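Local coordinates for bifunctional protein PutA (Bdellovibrio bacteriovorus, PDB 5UR2) that probably carries out both steps of proline breakdown, oxidising L-proline at a flavin and then L-glutamate gamma-semialdehyde to L-glutamate with NAD+, at residues S38-S43 with E422-E427; N52-V57 with R418-N423; V907-R910 with N914-R917. All blocks are in the same frame, centred on the assembly; numbering follows the deposited sequence.

Interaction 1. Residues S38-S43 with E422-E427. With P5F (N-propargylglycine-modified flavin adenine dinucleotide), chain F.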
# COMPACT_ATOMS: atom_id res chain seq x y z
N SER B 38 -30.05 -5.19 37.20
CA SER B 38 -28.80 -5.93 37.10
C SER B 38 -28.27 -5.92 35.66
O SER B 38 -27.06 -5.80 35.43
CB SER B 38 -28.98 -7.35 37.61
OG SER B 38 -27.72 -7.98 37.77
N ILE B 39 -29.17 -6.06 34.68
CA ILE B 39 -28.79 -5.89 33.28
C ILE B 39 -28.10 -4.55 33.07
O ILE B 39 -27.07 -4.45 32.40
CB ILE B 39 -30.01 -6.04 32.36
CG1 ILE B 39 -30.50 -7.50 32.36
CG2 ILE B 39 -29.71 -5.53 30.95
CD1 ILE B 39 -29.50 -8.48 31.84
N MET B 40 -28.69 -3.48 33.64
CA MET B 40 -28.15 -2.14 33.45
C MET B 40 -26.79 -1.95 34.10
O MET B 40 -25.88 -1.37 33.49
CB MET B 40 -29.14 -1.10 33.97
CG MET B 40 -30.31 -0.86 33.05
SD MET B 40 -30.97 0.80 33.31
CE MET B 40 -31.47 0.69 35.04
N GLU B 41 -26.62 -2.43 35.34
CA GLU B 41 -25.32 -2.30 36.00
C GLU B 41 -24.22 -2.97 35.17
O GLU B 41 -23.18 -2.36 34.88
CB GLU B 41 -25.36 -2.89 37.42
N TRP B 42 -24.45 -4.22 34.74
CA TRP B 42 -23.46 -4.89 33.91
C TRP B 42 -23.25 -4.15 32.59
O TRP B 42 -22.11 -4.03 32.12
CB TRP B 42 -23.88 -6.34 33.65
N SER B 43 -24.32 -3.59 32.02
CA SER B 43 -24.19 -2.86 30.76
C SER B 43 -23.38 -1.57 30.93
O SER B 43 -22.55 -1.24 30.07
CB SER B 43 -25.58 -2.54 30.19
OG SER B 43 -26.19 -3.70 29.65
N GLU B 422 -31.54 5.00 27.05
CA GLU B 422 -31.59 6.26 27.77
C GLU B 422 -31.11 6.11 29.22
O GLU B 422 -30.33 6.92 29.72
CB GLU B 422 -33.02 6.81 27.75
CG GLU B 422 -33.10 8.22 28.30
CD GLU B 422 -32.24 9.19 27.49
OE1 GLU B 422 -31.27 9.74 28.07
OE2 GLU B 422 -32.52 9.36 26.28
N ASN B 423 -31.57 5.06 29.90
CA ASN B 423 -31.28 4.92 31.32
C ASN B 423 -29.82 4.58 31.58
O ASN B 423 -29.31 4.87 32.67
CB ASN B 423 -32.20 3.86 31.94
CG ASN B 423 -33.65 4.29 31.95
OD1 ASN B 423 -33.96 5.47 31.83
ND2 ASN B 423 -34.55 3.32 32.07
N THR B 424 -29.13 3.96 30.63
CA THR B 424 -27.71 3.66 30.79
C THR B 424 -26.80 4.71 30.17
O THR B 424 -25.58 4.53 30.16
CB THR B 424 -27.35 2.30 30.17
OG1 THR B 424 -27.61 2.34 28.75
CG2 THR B 424 -28.15 1.19 30.83
N SER B 425 -27.37 5.80 29.65
CA SER B 425 -26.57 6.84 29.03
C SER B 425 -25.72 7.57 30.06
O SER B 425 -26.16 7.82 31.19
CB SER B 425 -27.49 7.82 28.30
OG SER B 425 -26.84 9.05 28.04
N ASN B 426 -24.49 7.93 29.66
CA ASN B 426 -23.59 8.65 30.56
C ASN B 426 -24.14 10.03 30.92
O ASN B 426 -23.81 10.56 31.99
CB ASN B 426 -22.21 8.80 29.92
CG ASN B 426 -21.35 7.57 30.12
OD1 ASN B 426 -21.19 7.10 31.25
ND2 ASN B 426 -20.79 7.05 29.03
N GLU B 427 -24.97 10.61 30.07
CA GLU B 427 -25.53 11.93 30.30
C GLU B 427 -26.89 11.90 30.99
O GLU B 427 -27.49 12.97 31.16
CB GLU B 427 -25.66 12.69 28.98
CG GLU B 427 -24.39 12.72 28.16
CD GLU B 427 -23.26 13.41 28.89
OE1 GLU B 427 -23.53 14.26 29.77
OE2 GLU B 427 -22.09 13.11 28.57
PA P5F F . -32.35 14.14 31.02
O1A P5F F . -32.33 15.44 31.90
O2A P5F F . -31.45 13.07 31.39
O5B P5F F . -31.97 14.34 29.58
C5B P5F F . -31.55 13.32 28.68
C4B P5F F . -31.60 13.87 27.25
O4B P5F F . -30.57 14.78 26.97
C3B P5F F . -31.53 12.87 26.13
O3B P5F F . -32.72 12.22 25.93
C2B P5F F . -31.14 13.71 24.98
O2B P5F F . -32.26 14.35 24.48
C1B P5F F . -30.25 14.73 25.60
N9A P5F F . -28.84 14.44 25.49
C8A P5F F . -28.17 13.31 25.94
N7A P5F F . -26.87 13.45 25.65
C5A P5F F . -26.64 14.68 25.03
C6A P5F F . -25.53 15.33 24.50
N6A P5F F . -24.23 14.73 24.57
N1A P5F F . -25.66 16.54 23.92
C2A P5F F . -26.86 17.14 23.83
N3A P5F F . -27.98 16.51 24.31
C4A P5F F . -27.91 15.32 24.90
N1 P5F F . -38.73 12.55 22.46
C2 P5F F . -38.85 12.97 21.08
O2 P5F F . -37.70 13.28 20.39
N3 P5F F . -40.14 13.07 20.46
C4 P5F F . -41.34 12.77 21.14
O4 P5F F . -42.56 12.89 20.47
C4X P5F F . -41.21 12.32 22.59
N5 P5F F . -42.36 11.85 23.36
C5X P5F F . -42.21 11.86 24.83
C6 P5F F . -43.42 11.95 25.70
C7 P5F F . -43.28 12.05 27.10
C7M P5F F . -44.52 12.14 27.97
C8 P5F F . -41.98 12.08 27.70
C8M P5F F . -41.79 12.19 29.19
C9 P5F F . -40.83 12.00 26.88
C9A P5F F . -40.97 11.89 25.40
N10 P5F F . -39.77 11.83 24.56
C10 P5F F . -39.94 12.23 23.19
C1' P5F F . -38.42 11.58 25.10
C2' P5F F . -37.76 12.85 25.66
O2' P5F F . -37.48 13.69 24.61
C3' P5F F . -36.49 12.61 26.47
O3' P5F F . -35.54 12.04 25.64
C4' P5F F . -36.65 11.70 27.68
O4' P5F F . -37.96 11.84 28.12
C5' P5F F . -35.61 11.89 28.80
O5' P5F F . -35.27 13.24 29.04
P P5F F . -35.04 13.91 30.50
O1P P5F F . -35.34 15.45 30.66
O2P P5F F . -35.86 12.90 31.39
O3P P5F F . -33.58 13.31 30.95
C21 P5F F . -42.71 9.68 21.93
C22 P5F F . -42.64 10.82 22.66
C23 P5F F . -42.92 9.72 20.41
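Ile39 O, on the helix that presses Met40 against Asn423 and Thr424, accepts two bonds from one residue. Ser43 N reaches it at 2.9 Å as part of the regular helical pattern, and Ser43 OG comes to the same Ile39 O at 3.0 Å from the opposite face of the carbonyl plane. The hydroxyl stands 39° out of that plane, so it does not lie on a lone pair. Beside this doubly held carbonyl, Met40 carries the contact. Its first torsion sets CG beside the backbone N, and an extended chi2 brings the sulfur out to the contact; the bend at chi3 (-62°) only turns the terminal methyl aside. Met40 SD lies 3.6 Å from Asn423 CB, while Met40 CG sits 3.7 Å from Thr424 CG2. All three residues are buried. This is where helix 35-45 of the N-terminal region packs on helix 409-423, the helix that follows the eighth strand of the proline dehydrogenase barrel. Thr424 divides its two branches between the neighbours, chi1 near 62° sending the methyl to Met40 and the hydroxyl back to Leu420 O. Asn423 likewise offers only its CB to the sulfur, its ND2 being hydrogen-bonded to Tyr36 OH. Past the contact the chain passes through an ST turn, Ser425 OG accepting from Glu427 N. Glu422, before the turn, and Glu427, at its end, both reach the adenosine half of the modified flavin cofactor: Glu422 OE2 is 2.9 Å from ribose O3B of P5F, and Glu427 CG lies 3.6 Å from adenine N7A of P5F.

Interaction 2. Residues N52-V57 with R418-N423. With P5F (N-propargylglycine-modified flavin adenine dinucleotide), chain F.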
# COMPACT_ATOMS: atom_id res chain seq x y z
N ASN B 52 -24.17 -6.63 23.32
CA ASN B 52 -24.75 -7.96 23.14
C ASN B 52 -26.09 -8.09 23.85
O ASN B 52 -27.02 -8.71 23.32
CB ASN B 52 -23.78 -9.03 23.61
CG ASN B 52 -22.56 -9.15 22.71
OD1 ASN B 52 -22.58 -8.72 21.56
ND2 ASN B 52 -21.49 -9.73 23.24
N MET B 53 -26.22 -7.54 25.06
CA MET B 53 -27.48 -7.70 25.78
C MET B 53 -28.60 -6.93 25.09
O MET B 53 -29.73 -7.43 24.99
CB MET B 53 -27.33 -7.29 27.25
CG MET B 53 -28.63 -7.41 28.07
SD MET B 53 -29.40 -9.07 28.12
CE MET B 53 -28.12 -10.02 28.95
N PHE B 54 -28.31 -5.71 24.60
CA PHE B 54 -29.35 -4.93 23.94
C PHE B 54 -29.74 -5.54 22.59
O PHE B 54 -30.92 -5.50 22.21
CB PHE B 54 -28.90 -3.48 23.74
CG PHE B 54 -28.78 -2.68 25.02
CD1 PHE B 54 -28.91 -3.27 26.26
CD2 PHE B 54 -28.56 -1.31 24.96
CE1 PHE B 54 -28.79 -2.52 27.43
CE2 PHE B 54 -28.45 -0.55 26.12
CZ PHE B 54 -28.56 -1.15 27.35
N ARG B 55 -28.78 -6.09 21.85
CA ARG B 55 -29.09 -6.76 20.59
C ARG B 55 -29.89 -8.03 20.84
O ARG B 55 -30.84 -8.33 20.10
CB ARG B 55 -27.80 -7.10 19.84
CG ARG B 55 -27.12 -5.88 19.24
CD ARG B 55 -25.87 -6.26 18.47
NE ARG B 55 -25.37 -5.13 17.70
CZ ARG B 55 -24.24 -5.15 17.01
NH1 ARG B 55 -23.49 -6.24 17.01
NH2 ARG B 55 -23.85 -4.07 16.33
N PHE B 56 -29.51 -8.79 21.86
CA PHE B 56 -30.27 -9.99 22.19
C PHE B 56 -31.71 -9.64 22.52
O PHE B 56 -32.65 -10.24 21.99
CB PHE B 56 -29.64 -10.72 23.37
CG PHE B 56 -30.38 -11.97 23.75
CD1 PHE B 56 -30.13 -13.15 23.07
CD2 PHE B 56 -31.36 -11.95 24.72
CE1 PHE B 56 -30.81 -14.30 23.39
CE2 PHE B 56 -32.05 -13.10 25.04
CZ PHE B 56 -31.78 -14.28 24.37
N VAL B 57 -31.90 -8.63 23.37
CA VAL B 57 -33.26 -8.20 23.70
C VAL B 57 -34.00 -7.80 22.44
O VAL B 57 -35.19 -8.11 22.28
CB VAL B 57 -33.21 -7.07 24.74
CG1 VAL B 57 -34.59 -6.45 24.95
CG2 VAL B 57 -32.69 -7.60 26.05
N ARG B 418 -35.07 1.26 23.74
CA ARG B 418 -34.84 2.70 23.85
C ARG B 418 -34.78 3.15 25.31
O ARG B 418 -33.94 3.98 25.67
CB ARG B 418 -35.93 3.46 23.08
CG ARG B 418 -35.60 4.93 22.76
CD ARG B 418 -36.04 5.34 21.34
NE ARG B 418 -37.22 6.22 21.34
CZ ARG B 418 -37.95 6.53 20.26
NH1 ARG B 418 -37.63 6.03 19.06
NH2 ARG B 418 -39.01 7.33 20.37
N ARG B 419 -35.64 2.59 26.17
CA ARG B 419 -35.55 2.86 27.61
C ARG B 419 -34.20 2.43 28.17
O ARG B 419 -33.56 3.19 28.90
CB ARG B 419 -36.69 2.15 28.36
CG ARG B 419 -38.06 2.35 27.72
CD ARG B 419 -38.74 3.64 28.14
NE ARG B 419 -37.92 4.84 28.01
CZ ARG B 419 -37.73 5.50 26.87
NH1 ARG B 419 -38.29 5.09 25.75
NH2 ARG B 419 -36.98 6.60 26.87
N LEU B 420 -33.74 1.22 27.83
CA LEU B 420 -32.43 0.76 28.28
C LEU B 420 -31.33 1.70 27.81
O LEU B 420 -30.40 2.01 28.57
CB LEU B 420 -32.15 -0.66 27.80
CG LEU B 420 -32.77 -1.82 28.59
CD1 LEU B 420 -32.68 -3.09 27.78
CD2 LEU B 420 -32.04 -2.00 29.93
N LEU B 421 -31.40 2.17 26.57
CA LEU B 421 -30.38 3.08 26.06
C LEU B 421 -30.36 4.39 26.84
O LEU B 421 -29.31 4.83 27.30
CB LEU B 421 -30.62 3.35 24.58
CG LEU B 421 -30.21 2.18 23.69
CD1 LEU B 421 -30.68 2.40 22.27
CD2 LEU B 421 -28.70 1.98 23.75
N GLU B 422 -31.54 5.00 27.05
CA GLU B 422 -31.59 6.26 27.77
C GLU B 422 -31.11 6.11 29.22
O GLU B 422 -30.33 6.92 29.72
CB GLU B 422 -33.02 6.81 27.75
CG GLU B 422 -33.10 8.22 28.30
CD GLU B 422 -32.24 9.19 27.49
OE1 GLU B 422 -31.27 9.74 28.07
OE2 GLU B 422 -32.52 9.36 26.28
N ASN B 423 -31.57 5.06 29.90
CA ASN B 423 -31.28 4.92 31.32
C ASN B 423 -29.82 4.58 31.58
O ASN B 423 -29.31 4.87 32.67
CB ASN B 423 -32.20 3.86 31.94
CG ASN B 423 -33.65 4.29 31.95
OD1 ASN B 423 -33.96 5.47 31.83
ND2 ASN B 423 -34.55 3.32 32.07
PA P5F F . -32.35 14.14 31.02
O1A P5F F . -32.33 15.44 31.90
O2A P5F F . -31.45 13.07 31.39
O5B P5F F . -31.97 14.34 29.58
C5B P5F F . -31.55 13.32 28.68
C4B P5F F . -31.60 13.87 27.25
O4B P5F F . -30.57 14.78 26.97
C3B P5F F . -31.53 12.87 26.13
O3B P5F F . -32.72 12.22 25.93
C2B P5F F . -31.14 13.71 24.98
O2B P5F F . -32.26 14.35 24.48
C1B P5F F . -30.25 14.73 25.60
N9A P5F F . -28.84 14.44 25.49
C8A P5F F . -28.17 13.31 25.94
N7A P5F F . -26.87 13.45 25.65
C5A P5F F . -26.64 14.68 25.03
C6A P5F F . -25.53 15.33 24.50
N6A P5F F . -24.23 14.73 24.57
N1A P5F F . -25.66 16.54 23.92
C2A P5F F . -26.86 17.14 23.83
N3A P5F F . -27.98 16.51 24.31
C4A P5F F . -27.91 15.32 24.90
N1 P5F F . -38.73 12.55 22.46
C2 P5F F . -38.85 12.97 21.08
O2 P5F F . -37.70 13.28 20.39
N3 P5F F . -40.14 13.07 20.46
C4 P5F F . -41.34 12.77 21.14
O4 P5F F . -42.56 12.89 20.47
C4X P5F F . -41.21 12.32 22.59
N5 P5F F . -42.36 11.85 23.36
C5X P5F F . -42.21 11.86 24.83
C6 P5F F . -43.42 11.95 25.70
C7 P5F F . -43.28 12.05 27.10
C7M P5F F . -44.52 12.14 27.97
C8 P5F F . -41.98 12.08 27.70
C8M P5F F . -41.79 12.19 29.19
C9 P5F F . -40.83 12.00 26.88
C9A P5F F . -40.97 11.89 25.40
N10 P5F F . -39.77 11.83 24.56
C10 P5F F . -39.94 12.23 23.19
C1' P5F F . -38.42 11.58 25.10
C2' P5F F . -37.76 12.85 25.66
O2' P5F F . -37.48 13.69 24.61
C3' P5F F . -36.49 12.61 26.47
O3' P5F F . -35.54 12.04 25.64
C4' P5F F . -36.65 11.70 27.68
O4' P5F F . -37.96 11.84 28.12
C5' P5F F . -35.61 11.89 28.80
O5' P5F F . -35.27 13.24 29.04
P P5F F . -35.04 13.91 30.50
O1P P5F F . -35.34 15.45 30.66
O2P P5F F . -35.86 12.90 31.39
O3P P5F F . -33.58 13.31 30.95
C21 P5F F . -42.71 9.68 21.93
C22 P5F F . -42.64 10.82 22.66
C23 P5F F . -42.92 9.72 20.41
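Phe54 meets Leu420 with the face of its ring and Leu421 with the edge. Leu420 CB stands 4.0 Å from the centroid of the Phe54 ring, 26° off the normal and displaced toward the rim, a CH-pi contact; its nearest ring atom is CZ of Phe54, 3.7 Å from Leu420 CB. Leu420 CD1 adds a looser touch near Phe54 CE1. At the edge, Leu421 CD2 lies in the ring plane, 3.5 Å from Phe54 CE2 and equally close to Phe54 CD2. With chi2 at only 7°, the ring lies nearly flat with its own CA and CB, one face under Leu420 and its edge against Leu421. The pairing seats helix 47-59 of the N-terminal region against helix 409-423 of the proline dehydrogenase barrel, one turn before the residues that Met40 covers. A second shell surrounds them: Tyr36 packs on Leu420 and Ser43 on Phe54. One turn further along, Val57 leans on Met413, Leu416 and Val417 of the barrel helix. Beyond these the second subunit closes in, where Arg977 of that chain packs on Leu421 and Thr974 O of that chain accepts a hydrogen bond from Arg55 NH2.

Interaction 3. Residues V907-R910 with N914-R917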
# COMPACT_ATOMS: atom_id res chain seq x y z
N VAL B 907 -26.86 -10.11 3.58
CA VAL B 907 -27.69 -10.88 4.50
C VAL B 907 -28.31 -9.93 5.52
O VAL B 907 -27.66 -9.01 6.02
CB VAL B 907 -26.88 -11.99 5.21
CG1 VAL B 907 -25.72 -11.39 6.00
CG2 VAL B 907 -27.79 -12.82 6.09
N PHE B 908 -29.57 -10.18 5.84
CA PHE B 908 -30.22 -9.59 7.00
C PHE B 908 -30.36 -10.69 8.05
O PHE B 908 -31.03 -11.70 7.81
CB PHE B 908 -31.58 -8.99 6.65
CG PHE B 908 -31.48 -7.69 5.91
CD1 PHE B 908 -31.34 -7.68 4.53
CD2 PHE B 908 -31.49 -6.48 6.59
CE1 PHE B 908 -31.22 -6.46 3.84
CE2 PHE B 908 -31.37 -5.27 5.91
CZ PHE B 908 -31.24 -5.26 4.52
N SER B 909 -29.70 -10.50 9.18
CA SER B 909 -29.69 -11.53 10.20
C SER B 909 -29.32 -10.89 11.52
O SER B 909 -28.59 -9.89 11.57
CB SER B 909 -28.70 -12.66 9.87
OG SER B 909 -28.66 -13.61 10.93
N ARG B 910 -29.83 -11.48 12.60
CA ARG B 910 -29.44 -11.04 13.93
C ARG B 910 -28.86 -12.20 14.72
O ARG B 910 -28.95 -12.25 15.94
CB ARG B 910 -30.62 -10.38 14.63
CG ARG B 910 -30.92 -9.03 13.97
CD ARG B 910 -32.07 -8.29 14.58
NE ARG B 910 -33.34 -8.94 14.28
CZ ARG B 910 -34.51 -8.52 14.76
NH1 ARG B 910 -34.54 -7.46 15.55
NH2 ARG B 910 -35.63 -9.17 14.46
N ASN B 914 -24.50 -16.92 12.22
CA ASN B 914 -24.95 -16.89 10.83
C ASN B 914 -24.28 -15.75 10.08
O ASN B 914 -23.89 -15.91 8.92
CB ASN B 914 -26.48 -16.76 10.79
CG ASN B 914 -27.18 -18.06 11.16
OD1 ASN B 914 -26.54 -19.06 11.48
ND2 ASN B 914 -28.52 -18.05 11.14
N ILE B 915 -24.14 -14.59 10.72
CA ILE B 915 -23.45 -13.47 10.09
C ILE B 915 -22.01 -13.83 9.77
O ILE B 915 -21.50 -13.52 8.69
CB ILE B 915 -23.54 -12.21 10.98
CG1 ILE B 915 -24.97 -11.65 10.97
CG2 ILE B 915 -22.56 -11.12 10.51
CD1 ILE B 915 -25.24 -10.54 12.00
N ASN B 916 -21.32 -14.51 10.69
CA ASN B 916 -19.95 -14.90 10.40
C ASN B 916 -19.87 -15.91 9.26
O ASN B 916 -18.97 -15.83 8.41
CB ASN B 916 -19.26 -15.43 11.66
CG ASN B 916 -18.88 -14.32 12.62
OD1 ASN B 916 -18.68 -13.16 12.21
ND2 ASN B 916 -18.76 -14.65 13.89
N ARG B 917 -20.81 -16.87 9.20
CA ARG B 917 -20.80 -17.84 8.10
C ARG B 917 -20.92 -17.15 6.74
O ARG B 917 -20.21 -17.50 5.79
CB ARG B 917 -21.93 -18.86 8.25
CG ARG B 917 -21.64 -19.97 9.21
CD ARG B 917 -22.58 -21.13 8.95
NE ARG B 917 -22.35 -21.74 7.64
CZ ARG B 917 -23.20 -22.59 7.06
NH1 ARG B 917 -24.33 -22.91 7.68
NH2 ARG B 917 -22.93 -23.11 5.88
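Ile915 and Ser909 bury the most surface here, with Asn914 adding a smaller share. Ile915 lays its long branch along the serine: Ile915 CG1 lies 4.0 Å from Ser909 CB, and the terminal CD1 of Ile915 reaches 3.4 Å from Ser909 O. That reach follows from chi1 of -72°, which sets CG1 anti to the carbonyl carbon, and from an extended chi2 of 170° that carries CD1 on toward the chain. The serine oxygen lies against Asn914, with Ser909 OG 3.8 Å from Asn914 CB. These are van der Waals contacts; the polar ends of Ser909 and Asn914 are held by a third residue, Asp756, whose OD2 is hydrogen-bonded to Ser909 OG and to Asn914 ND2. Ser909 OG is also hydrogen-bonded to Ser911 N, and Ser909 O takes a bond from Asn930 ND2. The contact closes the first corner of a beta-alpha-beta unit in the aldehyde dehydrogenase part: strand 901-908 leads through a short link into helix 912-921, which returns the chain to the parallel neighbour strand 926-929. The packing of Ile915 on Ser909 joins the first turn of the helix to the end of the strand. Arg910 points its CB the other way and ties this corner to the N-terminal region through a salt bridge from NH1 to Asp58, while its NE is bonded to Asp758 O. Arg976 of the second subunit packs on both Arg910 and Ile915.

Interactions 1 and 2 sit side by side, their centres 8 Å apart, on the same barrel helix, 409-423; successive N-terminal helices, 35-45 and 47-59, dock onto it. They touch directly, Met40 CG lying 3.7 Å from Leu420 CD2, and share Glu422, which reaches the ribose of P5F, and Asn423. Interaction 3 comes later in the chain, in the aldehyde dehydrogenase part, with its centre 20 Å from that of interaction 2 and nearest atoms about 6 Å apart. Helix 47-59 spans this gap, since Asp58 just past residues 52-57 pairs with Arg910. Interactions 2 and 3 also both meet the second subunit; helix 47-59 thus touches both catalytic parts, close to that subunit.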